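Local coordinates for DynE7 (Micromonospora chersina, PDB 2XEM), which probably hydrolyses the thioester that holds a polyketide chain during dynemicin biosynthesis, as a hot-dog fold thioesterase that binds a conjugated polyene, at residues 13-19 against 77-83; 27-33 against 71-76; 85-90 against 142-147. One frame throughout, in Å; residues are numbered along the deposited sequence. Where two conformers were deposited one is given.

Contact 1 (13-19 against 77-83)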
loop_
_atom_site.group_PDB
_atom_site.type_symbol
_atom_site.label_atom_id
_atom_site.label_comp_id
_atom_site.label_asym_id
_atom_site.label_seq_id
_atom_site.Cartn_x
_atom_site.Cartn_y
_atom_site.Cartn_z
ATOM N N HIS D 13 16.637 6.874 -8.760
ATOM C CA HIS D 13 16.089 5.698 -8.103
ATOM C C HIS D 13 15.295 4.908 -9.115
ATOM O O HIS D 13 14.318 5.420 -9.651
ATOM C CB HIS D 13 15.221 6.090 -6.891
ATOM C CG HIS D 13 14.434 4.951 -6.320
ATOM N ND1 HIS D 13 15.025 3.936 -5.618
ATOM C CD2 HIS D 13 13.108 4.700 -6.422
ATOM C CE1 HIS D 13 14.052 3.108 -5.294
ATOM N NE2 HIS D 13 12.878 3.537 -5.738
ATOM N N ARG D 14 15.710 3.666 -9.381
ATOM C CA ARG D 14 15.055 2.785 -10.341
ATOM C C ARG D 14 13.913 2.034 -9.657
ATOM O O ARG D 14 14.113 1.422 -8.612
ATOM C CB ARG D 14 16.088 1.803 -10.903
ATOM C CG ARG D 14 15.577 0.910 -12.027
ATOM C CD ARG D 14 16.631 -0.128 -12.357
ATOM N NE ARG D 14 16.120 -1.222 -13.190
ATOM C CZ ARG D 14 15.564 -2.337 -12.722
ATOM N NH1 ARG D 14 15.379 -2.500 -11.417
ATOM N NH2 ARG D 14 15.158 -3.283 -13.560
ATOM N N HIS D 15 12.721 2.060 -10.259
ATOM C CA HIS D 15 11.571 1.335 -9.736
ATOM C C HIS D 15 10.873 0.553 -10.846
ATOM O O HIS D 15 10.550 1.116 -11.873
ATOM C CB HIS D 15 10.615 2.294 -9.001
ATOM C CG HIS D 15 9.277 1.698 -8.708
ATOM N ND1 HIS D 15 8.254 1.891 -9.596
ATOM C CD2 HIS D 15 8.832 0.895 -7.712
ATOM C CE1 HIS D 15 7.235 1.192 -9.157
ATOM N NE2 HIS D 15 7.504 0.599 -8.025
ATOM N N VAL D 16 10.655 -0.743 -10.646
ATOM C CA VAL D 16 9.858 -1.538 -11.584
ATOM C C VAL D 16 8.416 -1.580 -11.045
ATOM O O VAL D 16 8.198 -1.975 -9.902
ATOM C CB VAL D 16 10.468 -2.946 -11.845
ATOM C CG1 VAL D 16 9.560 -3.794 -12.751
ATOM C CG2 VAL D 16 11.882 -2.820 -12.450
ATOM N N VAL D 17 7.443 -1.161 -11.877
ATOM C CA VAL D 17 6.026 -1.149 -11.492
ATOM C C VAL D 17 5.520 -2.581 -11.261
ATOM O O VAL D 17 5.688 -3.472 -12.131
ATOM C CB VAL D 17 5.143 -0.402 -12.509
ATOM C CG1 VAL D 17 3.662 -0.447 -12.087
ATOM C CG2 VAL D 17 5.615 1.059 -12.708
ATOM N N THR D 18 4.881 -2.793 -10.103
ATOM C CA THR D 18 4.297 -4.110 -9.798
ATOM C C THR D 18 2.789 -4.069 -9.954
ATOM O O THR D 18 2.198 -2.982 -9.942
ATOM C CB THR D 18 4.790 -4.618 -8.426
ATOM O OG1 THR D 18 4.561 -3.577 -7.467
ATOM C CG2 THR D 18 6.293 -4.951 -8.425
ATOM N N PHE D 19 2.146 -5.238 -10.073
ATOM C CA PHE D 19 0.690 -5.305 -10.228
ATOM C C PHE D 19 -0.079 -4.649 -9.102
ATOM O O PHE D 19 -1.139 -4.061 -9.354
ATOM C CB PHE D 19 0.219 -6.758 -10.404
ATOM C CG PHE D 19 0.174 -7.206 -11.843
ATOM C CD1 PHE D 19 1.326 -7.206 -12.630
ATOM C CD2 PHE D 19 -1.010 -7.680 -12.401
ATOM C CE1 PHE D 19 1.289 -7.661 -13.955
ATOM C CE2 PHE D 19 -1.050 -8.123 -13.732
ATOM C CZ PHE D 19 0.093 -8.082 -14.508
ATOM N N ALA D 77 2.061 -1.884 -15.370
ATOM C CA ALA D 77 2.813 -2.991 -14.771
ATOM C C ALA D 77 4.020 -3.392 -15.625
ATOM O O ALA D 77 3.910 -3.480 -16.866
ATOM C CB ALA D 77 1.904 -4.193 -14.603
ATOM N N PHE D 78 5.167 -3.625 -14.956
ATOM C CA PHE D 78 6.456 -4.019 -15.540
ATOM C C PHE D 78 7.252 -2.865 -16.123
ATOM O O PHE D 78 8.384 -3.100 -16.548
ATOM C CB PHE D 78 6.341 -5.148 -16.592
ATOM C CG PHE D 78 5.715 -6.457 -16.178
ATOM C CD1 PHE D 78 4.436 -6.794 -16.595
ATOM C CD2 PHE D 78 6.449 -7.405 -15.463
ATOM C CE1 PHE D 78 3.873 -8.028 -16.257
ATOM C CE2 PHE D 78 5.886 -8.645 -15.125
ATOM C CZ PHE D 78 4.598 -8.942 -15.517
ATOM N N ASP D 79 6.679 -1.632 -16.181
ATOM C CA ASP D 79 7.435 -0.446 -16.602
ATOM C C ASP D 79 8.616 -0.247 -15.675
ATOM O O ASP D 79 8.489 -0.399 -14.458
ATOM C CB ASP D 79 6.577 0.837 -16.575
ATOM C CG ASP D 79 5.574 1.021 -17.706
ATOM O OD1 ASP D 79 5.593 0.212 -18.664
ATOM O OD2 ASP D 79 4.795 1.994 -17.647
ATOM N N GLU D 80 9.771 0.036 -16.264
ATOM C CA GLU D 80 10.934 0.445 -15.494
ATOM C C GLU D 80 10.944 1.978 -15.451
ATOM O O GLU D 80 11.035 2.638 -16.491
ATOM C CB GLU D 80 12.218 -0.134 -16.099
ATOM C CG GLU D 80 13.482 0.321 -15.383
ATOM C CD GLU D 80 14.768 -0.126 -16.061
ATOM O OE1 GLU D 80 15.849 0.306 -15.604
ATOM O OE2 GLU D 80 14.701 -0.864 -17.072
ATOM N N VAL D 81 10.766 2.529 -14.249
ATOM C CA VAL D 81 10.627 3.969 -14.045
ATOM C C VAL D 81 11.854 4.465 -13.312
ATOM O O VAL D 81 12.226 3.893 -12.290
ATOM C CB VAL D 81 9.318 4.351 -13.288
ATOM C CG1 VAL D 81 9.205 5.881 -13.091
ATOM C CG2 VAL D 81 8.082 3.788 -13.990
ATOM N N GLU D 82 12.502 5.505 -13.861
ATOM C CA GLU D 82 13.543 6.207 -13.125
ATOM C C GLU D 82 12.919 7.382 -12.385
ATOM O O GLU D 82 12.302 8.248 -13.004
ATOM C CB GLU D 82 14.620 6.691 -14.057
ATOM C CG GLU D 82 15.473 5.571 -14.572
ATOM C CD GLU D 82 16.645 6.058 -15.395
ATOM O OE1 GLU D 82 16.773 7.283 -15.636
ATOM O OE2 GLU D 82 17.433 5.189 -15.818
ATOM N N VAL D 83 13.017 7.352 -11.056
ATOM C CA VAL D 83 12.582 8.454 -10.203
ATOM C C VAL D 83 13.832 9.325 -10.007
ATOM O O VAL D 83 14.735 8.963 -9.262
ATOM C CB VAL D 83 11.950 7.966 -8.870
ATOM C CG1 VAL D 83 11.425 9.160 -8.053
ATOM C CG2 VAL D 83 10.817 6.959 -9.137
#
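Val17 lays its CG1 methyl over the backbone of Ala77, 3.8 Å from Ala77 CA. Its other methyl, CG2, meets CG2 of Val81 at 3.9 Å. With CG1 anti to the backbone N (chi1 178°), CG1 faces Ala77 and CG2 faces Val81.

The segments run antiparallel in the hot-dog sheet, strand 11-16 against strand 80-91. His13 pairs with Val83 and His15 with Val81 as hydrogen-bonded pairs. Arg14 with Glu82, and Val16 with Glu80, are the non-hydrogen-bonded pairs. Val83 N donates to His13 O at 2.7 Å. Beyond the strands, backbone bonding continues at Val17. Val17 N donates to Asp79 O at 2.9 Å, and Val17 O receives Phe78 N.

His13, His15, Val81 and Val83 share one face of the sheet, which helix 32-48 covers; Trp36 meets the His15 ring and His43 meets the His13 ring. Arg14, Val16, Glu80 and Glu82 share the other face. There Arg14 and Glu80 join diagonally. Both chains are extended, and they cross at about a right angle. Arg14 NE reaches Glu80 OE1 at 2.9 Å, at the guanidinium edge. The bond is bent (138° at the hydrogen) and weak, with the guanidinium and carboxylate planes 65° apart.

At the far end Phe78 CE1 lies at the edge of the Phe19 ring, 3.5 Å from Phe19 CE1; the two rings meet obliquely. Ala77 CB touches the same Phe19 CE1. Leu56 and Leu24 of two neighbouring subunits also pack on Phe19.

Six backbone bonds set the register, valine methyls and the Phe19-Ala77-Phe78 cluster add apolar contact, and a weak salt bridge links the strands on the face of Arg14 and Glu80.

Contact 2 (27-33 against 71-76)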
loop_
_atom_site.group_PDB
_atom_site.type_symbol
_atom_site.label_atom_id
_atom_site.label_comp_id
_atom_site.label_asym_id
_atom_site.label_seq_id
_atom_site.Cartn_x
_atom_site.Cartn_y
_atom_site.Cartn_z
ATOM N N ASN D 27 -3.806 1.358 -15.259
ATOM C CA ASN D 27 -2.604 2.182 -15.041
ATOM C C ASN D 27 -2.144 2.167 -13.586
ATOM O O ASN D 27 -2.808 1.570 -12.731
ATOM C CB ASN D 27 -2.852 3.647 -15.496
ATOM C CG ASN D 27 -4.133 4.275 -14.998
ATOM O OD1 ASN D 27 -5.001 4.583 -15.796
ATOM N ND2 ASN D 27 -4.313 4.448 -13.698
ATOM N N VAL D 28 -1.005 2.827 -13.300
ATOM C CA VAL D 28 -0.502 3.016 -11.938
ATOM C C VAL D 28 -1.445 3.972 -11.206
ATOM O O VAL D 28 -1.688 5.086 -11.686
ATOM C CB VAL D 28 0.972 3.508 -11.889
ATOM C CG1 VAL D 28 1.437 3.741 -10.450
ATOM C CG2 VAL D 28 1.894 2.516 -12.590
ATOM N N TYR D 29 -2.007 3.514 -10.075
ATOM C CA TYR D 29 -2.833 4.365 -9.231
ATOM C C TYR D 29 -2.019 5.593 -8.762
ATOM O O TYR D 29 -0.875 5.431 -8.314
ATOM C CB TYR D 29 -3.384 3.567 -8.043
ATOM C CG TYR D 29 -4.459 4.333 -7.307
ATOM C CD1 TYR D 29 -4.177 4.992 -6.109
ATOM C CD2 TYR D 29 -5.740 4.464 -7.842
ATOM C CE1 TYR D 29 -5.153 5.731 -5.450
ATOM C CE2 TYR D 29 -6.713 5.217 -7.203
ATOM C CZ TYR D 29 -6.431 5.807 -5.985
ATOM O OH TYR D 29 -7.436 6.457 -5.330
ATOM N N PHE D 30 -2.613 6.811 -8.843
ATOM C CA PHE D 30 -1.851 8.069 -8.700
ATOM C C PHE D 30 -1.023 8.160 -7.396
ATOM O O PHE D 30 0.091 8.684 -7.422
ATOM C CB PHE D 30 -2.771 9.315 -8.847
ATOM C CG PHE D 30 -3.574 9.610 -7.589
ATOM C CD1 PHE D 30 -3.120 10.543 -6.652
ATOM C CD2 PHE D 30 -4.778 8.947 -7.340
ATOM C CE1 PHE D 30 -3.839 10.786 -5.474
ATOM C CE2 PHE D 30 -5.511 9.209 -6.172
ATOM C CZ PHE D 30 -5.042 10.133 -5.251
ATOM N N ALA D 31 -1.577 7.654 -6.269
ATOM C CA ALA D 31 -0.933 7.826 -4.955
ATOM C C ALA D 31 0.432 7.095 -4.828
ATOM O O ALA D 31 1.256 7.501 -4.011
ATOM C CB ALA D 31 -1.876 7.375 -3.859
ATOM N N HIS D 32 0.655 6.023 -5.624
ATOM C CA HIS D 32 1.954 5.333 -5.678
ATOM C C HIS D 32 3.131 6.198 -6.054
ATOM O O HIS D 32 4.231 5.984 -5.544
ATOM C CB HIS D 32 1.892 4.021 -6.495
ATOM C CG HIS D 32 0.868 3.071 -5.932
ATOM N ND1 HIS D 32 0.973 2.574 -4.646
ATOM C CD2 HIS D 32 -0.281 2.618 -6.477
ATOM C CE1 HIS D 32 -0.092 1.814 -4.460
ATOM N NE2 HIS D 32 -0.884 1.826 -5.530
ATOM N N TYR D 33 2.911 7.198 -6.913
ATOM C CA TYR D 33 3.957 8.152 -7.308
ATOM C C TYR D 33 4.525 8.907 -6.096
ATOM O O TYR D 33 5.712 9.252 -6.081
ATOM C CB TYR D 33 3.409 9.136 -8.347
ATOM C CG TYR D 33 3.157 8.522 -9.706
ATOM C CD1 TYR D 33 4.035 8.745 -10.763
ATOM C CD2 TYR D 33 2.007 7.761 -9.955
ATOM C CE1 TYR D 33 3.764 8.250 -12.036
ATOM C CE2 TYR D 33 1.738 7.247 -11.220
ATOM C CZ TYR D 33 2.614 7.503 -12.260
ATOM O OH TYR D 33 2.339 7.015 -13.508
ATOM N N PHE D 71 0.752 14.756 -13.267
ATOM C CA PHE D 71 0.720 13.488 -14.031
ATOM C C PHE D 71 0.522 13.776 -15.521
ATOM O O PHE D 71 -0.352 14.572 -15.875
ATOM C CB PHE D 71 -0.395 12.552 -13.499
ATOM C CG PHE D 71 -0.298 12.319 -12.002
ATOM C CD1 PHE D 71 0.516 11.310 -11.491
ATOM C CD2 PHE D 71 -0.986 13.142 -11.103
ATOM C CE1 PHE D 71 0.619 11.097 -10.111
ATOM C CE2 PHE D 71 -0.887 12.926 -9.717
ATOM C CZ PHE D 71 -0.088 11.894 -9.233
ATOM N N TYR D 72 1.353 13.162 -16.383
ATOM C CA TYR D 72 1.357 13.480 -17.822
ATOM C C TYR D 72 0.988 12.289 -18.706
ATOM O O TYR D 72 0.282 12.453 -19.688
ATOM C CB TYR D 72 2.705 14.089 -18.272
ATOM C CG TYR D 72 3.172 15.270 -17.439
ATOM C CD1 TYR D 72 2.350 16.380 -17.232
ATOM C CD2 TYR D 72 4.443 15.290 -16.880
ATOM C CE1 TYR D 72 2.784 17.474 -16.463
ATOM C CE2 TYR D 72 4.886 16.375 -16.123
ATOM C CZ TYR D 72 4.056 17.460 -15.911
ATOM O OH TYR D 72 4.525 18.517 -15.171
ATOM N N ALA D 73 1.496 11.112 -18.386
ATOM C CA ALA D 73 1.251 9.900 -19.164
ATOM C C ALA D 73 1.128 8.722 -18.211
ATOM O O ALA D 73 1.797 8.707 -17.178
ATOM C CB ALA D 73 2.393 9.674 -20.156
ATOM N N GLU D 74 0.311 7.741 -18.569
ATOM C CA GLU D 74 0.055 6.564 -17.737
ATOM C C GLU D 74 1.267 5.617 -17.622
ATOM O O GLU D 74 1.976 5.381 -18.607
ATOM C CB GLU D 74 -1.190 5.828 -18.248
ATOM C CG GLU D 74 -2.470 6.579 -17.907
ATOM C CD GLU D 74 -3.728 6.176 -18.646
ATOM O OE1 GLU D 74 -4.509 7.084 -19.012
ATOM O OE2 GLU D 74 -3.951 4.958 -18.835
ATOM N N GLY D 75 1.499 5.124 -16.407
ATOM C CA GLY D 75 2.422 4.023 -16.151
ATOM C C GLY D 75 1.666 2.698 -16.166
ATOM O O GLY D 75 0.451 2.667 -15.951
ATOM N N SER D 76 2.362 1.605 -16.443
ATOM C CA SER D 76 1.777 0.274 -16.549
ATOM C C SER D 76 2.640 -0.733 -15.766
ATOM O O SER D 76 3.819 -0.475 -15.551
ATOM C CB SER D 76 1.734 -0.171 -18.012
ATOM O OG SER D 76 0.912 0.676 -18.801
HETATM O O HOH W 1 -0.194 6.102 -14.112
HETATM O O HOH W 2 1.347 9.658 -14.714
#
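Phe71, Asn27 and Gly75 lose the most surface where the end of strand 60-71 and the loop after it meet the lead-in to helix 32-48, the long helix of the hot-dog fold.

Phe71 points its ring into the corner made by Phe30 and Tyr33. Its CE1 edge stands over one face of the Tyr33 ring, with Phe71 CE1 3.6 Å from Tyr33 CD2. This is a T-shaped (edge-to-face) pair, with planes 83° apart. On a face of its own, the Phe71 ring receives CB of Phe30 in a CH-pi contact, with Phe30 CB 3.7 Å from Phe71 CZ. The Phe30 ring itself turns away; its CG sits between the backbone N and the carbonyl carbon (chi1 79°). That side chain lies about 6 Å from a bound polyene ketone. Thr64 of a neighbouring subunit packs on Phe71.

Asn27 CB comes 3.8 Å from Glu74 CG in the conformer given, the two side chains slanting across each other. The CA-H of Asn27 also contacts Gly75 O. Gly75 O accepts Val28 N at 3.0 Å, with the donor above the carbonyl plane. Val28 CG2 lies against the carbonyl carbon of Gly75, and the same CG2 methyl also packs on Val17.

The Gly75 backbone passes close to the Tyr33 phenol, with Gly75 N 3.6 Å from Tyr33 OH. Two waters bridge the phenol and the backbone. Water 2 joins Tyr33 OH to Ala73 O. Water 1 sits at the edge of the Tyr33 ring, bonded to its OH, gives a hydrogen to Val28 O, and accepts Gly75 N at 3.0 Å.

Contact 3 (85-90 against 142-147)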
loop_
_atom_site.group_PDB
_atom_site.type_symbol
_atom_site.label_atom_id
_atom_site.label_comp_id
_atom_site.label_asym_id
_atom_site.label_seq_id
_atom_site.Cartn_x
_atom_site.Cartn_y
_atom_site.Cartn_z
ATOM N N MET D 85 15.736 12.500 -8.824
ATOM C CA MET D 85 15.624 13.495 -7.768
ATOM C C MET D 85 16.658 14.617 -7.892
ATOM O O MET D 85 17.837 14.372 -8.150
ATOM C CB MET D 85 15.730 12.828 -6.398
ATOM C CG MET D 85 15.370 13.741 -5.245
ATOM S SD MET D 85 15.452 12.862 -3.670
ATOM C CE MET D 85 17.289 12.664 -3.529
ATOM N N MET D 86 16.214 15.849 -7.651
ATOM C CA MET D 86 17.105 17.010 -7.555
ATOM C C MET D 86 16.804 17.837 -6.325
ATOM O O MET D 86 15.654 17.889 -5.889
ATOM C CB MET D 86 16.965 17.882 -8.806
ATOM C CG MET D 86 17.469 17.173 -10.041
ATOM S SD MET D 86 17.902 18.204 -11.393
ATOM C CE MET D 86 19.521 18.813 -10.833
ATOM N N LEU D 87 17.833 18.483 -5.769
ATOM C CA LEU D 87 17.654 19.472 -4.716
ATOM C C LEU D 87 17.166 20.794 -5.311
ATOM O O LEU D 87 17.834 21.375 -6.164
ATOM C CB LEU D 87 18.949 19.677 -3.904
ATOM C CG LEU D 87 18.943 20.772 -2.834
ATOM C CD1 LEU D 87 18.111 20.352 -1.664
ATOM C CD2 LEU D 87 20.368 21.123 -2.389
ATOM N N ASP D 88 15.988 21.266 -4.863
ATOM C CA ASP D 88 15.492 22.608 -5.227
ATOM C C ASP D 88 16.059 23.684 -4.350
ATOM O O ASP D 88 16.506 24.713 -4.854
ATOM C CB ASP D 88 13.967 22.668 -5.175
ATOM C CG ASP D 88 13.299 21.876 -6.258
ATOM O OD1 ASP D 88 13.997 21.466 -7.218
ATOM O OD2 ASP D 88 12.072 21.693 -6.178
ATOM N N ARG D 89 16.004 23.469 -3.033
ATOM C CA ARG D 89 16.565 24.410 -2.070
ATOM C C ARG D 89 16.677 23.802 -0.688
ATOM O O ARG D 89 15.908 22.900 -0.320
ATOM C CB ARG D 89 15.823 25.777 -2.062
ATOM C CG ARG D 89 14.347 25.704 -1.726
ATOM C CD ARG D 89 13.550 26.770 -2.453
ATOM N NE ARG D 89 12.758 26.204 -3.555
ATOM C CZ ARG D 89 11.560 25.638 -3.416
ATOM N NH1 ARG D 89 10.993 25.546 -2.217
ATOM N NH2 ARG D 89 10.925 25.150 -4.474
ATOM N N LEU D 90 17.660 24.292 0.050
ATOM C CA LEU D 90 17.919 23.952 1.429
ATOM C C LEU D 90 17.734 25.239 2.162
ATOM O O LEU D 90 18.449 26.200 1.884
ATOM C CB LEU D 90 19.351 23.422 1.573
ATOM C CG LEU D 90 19.505 22.355 2.621
ATOM C CD1 LEU D 90 19.669 20.968 1.983
ATOM C CD2 LEU D 90 20.655 22.698 3.583
ATOM N N LEU D 142 23.133 16.220 -0.874
ATOM C CA LEU D 142 22.104 16.893 -1.701
ATOM C C LEU D 142 22.667 17.990 -2.603
ATOM O O LEU D 142 22.176 18.155 -3.713
ATOM C CB LEU D 142 21.001 17.497 -0.846
ATOM C CG LEU D 142 20.043 16.563 -0.130
ATOM C CD1 LEU D 142 19.362 17.322 0.962
ATOM C CD2 LEU D 142 19.016 15.932 -1.102
ATOM N N SER D 143 23.704 18.730 -2.145
ATOM C CA SER D 143 24.272 19.833 -2.922
ATOM C C SER D 143 24.893 19.385 -4.241
ATOM O O SER D 143 24.999 20.183 -5.158
ATOM C CB SER D 143 25.239 20.651 -2.076
ATOM O OG SER D 143 24.499 21.224 -1.011
ATOM N N ARG D 144 25.215 18.105 -4.376
ATOM C CA ARG D 144 25.733 17.545 -5.639
ATOM C C ARG D 144 24.657 17.455 -6.724
ATOM O O ARG D 144 24.986 17.312 -7.899
ATOM C CB ARG D 144 26.388 16.178 -5.409
ATOM C CG ARG D 144 27.582 16.248 -4.449
ATOM C CD ARG D 144 28.523 15.053 -4.549
ATOM N NE ARG D 144 27.856 13.782 -4.244
ATOM C CZ ARG D 144 27.813 13.219 -3.041
ATOM N NH1 ARG D 144 28.401 13.806 -2.005
ATOM N NH2 ARG D 144 27.188 12.064 -2.865
ATOM N N TYR D 145 23.367 17.548 -6.326
ATOM C CA TYR D 145 22.222 17.465 -7.239
ATOM C C TYR D 145 21.382 18.747 -7.229
ATOM O O TYR D 145 20.168 18.679 -7.460
ATOM C CB TYR D 145 21.350 16.230 -6.899
ATOM C CG TYR D 145 22.145 14.942 -6.897
ATOM C CD1 TYR D 145 22.416 14.262 -8.084
ATOM C CD2 TYR D 145 22.708 14.453 -5.728
ATOM C CE1 TYR D 145 23.161 13.084 -8.090
ATOM C CE2 TYR D 145 23.467 13.282 -5.725
ATOM C CZ TYR D 145 23.678 12.594 -6.902
ATOM O OH TYR D 145 24.419 11.437 -6.867
ATOM N N ALA D 146 22.006 19.888 -6.914
ATOM C CA ALA D 146 21.323 21.185 -6.883
ATOM C C ALA D 146 20.807 21.639 -8.255
ATOM O O ALA D 146 21.535 21.617 -9.256
ATOM C CB ALA D 146 22.209 22.271 -6.268
ATOM N N VAL D 147 19.533 22.053 -8.278
ATOM C CA VAL D 147 18.913 22.734 -9.420
ATOM C C VAL D 147 19.656 24.066 -9.595
ATOM O O VAL D 147 19.954 24.709 -8.599
ATOM C CB VAL D 147 17.379 22.904 -9.174
ATOM C CG1 VAL D 147 16.739 23.924 -10.126
ATOM C CG2 VAL D 147 16.673 21.560 -9.272
HETATM O O HOH W 3 19.509 24.449 -5.940
#
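Leu87 O accepts the shortest direct polar bond between the segments, from Val147 N at 2.8 Å. The bond is nearly straight, 171° at the hydrogen, and comes close to the line of the carbonyl. The CA-H of Ala146 also contacts Leu87 O. Leu87 N also donates to Tyr145 O at 2.9 Å. Here the donor stands above the carbonyl plane and the bond is more bent. Together the two bonds make a single bridge between Leu87 and Ala146.

The bridge binds residues 145-147 to strand 80-91. A type I turn spans Ser143 to Ala146.

Leu87 has the most surface covered. Its CG is anti to the backbone N (chi1 175°), and the Leu87 and Leu142 side chains cross at about a right angle, with Leu87 CD2 4.0 Å from Leu142 CB. Leu87 CB rests on Leu142 O. Farther along, Leu90 CD1 meets Leu142 CD1 at 3.8 Å. Phe44 of helix 32-48 and Ile95 of the next strand also pack on Leu142.

Met86 bends at its last torsion (chi3 78°), which puts Met86 CE 3.4 Å from Tyr145 O. Met86 CB touches CG2 of Val147 at 3.7 Å. Asp88 lies beside Val147, pointing the same way, and its OD1 is bonded to Ser98 OG. Asp88 and Arg89 form a classic beta bulge opposite Ala96. Water 3 donates to both Asp88 O and Val147 O.

The polar hold is thus all backbone and water, while the side chains add mainly apolar contact. Two main-chain bonds and a water join the tail to the strand, and Leu87 and Leu90 pack on Leu142 of the helix.

How the contacts relate
From the N terminus, strand 11-16 runs into the first half of contact 1. The lead-in to helix 32-48 follows and gives the first half of contact 2. Strand 60-71 and its loop close contact 2 at 71-76, and residues 77-83 then close contact 1. The loop of contact 2 therefore lies wholly within that of contact 1. The two touch where Val17 meets Val28 and Ser76. Contact 3 comes later in series: residues 85-90 continue the same strand 80-91 and meet the chain end at 142-147. It lies on the opposite side of the chain's centre, about 23 Å from contact 1 between centres. Strand 80-91 thus ties the N-terminal strand to the C-terminal tail.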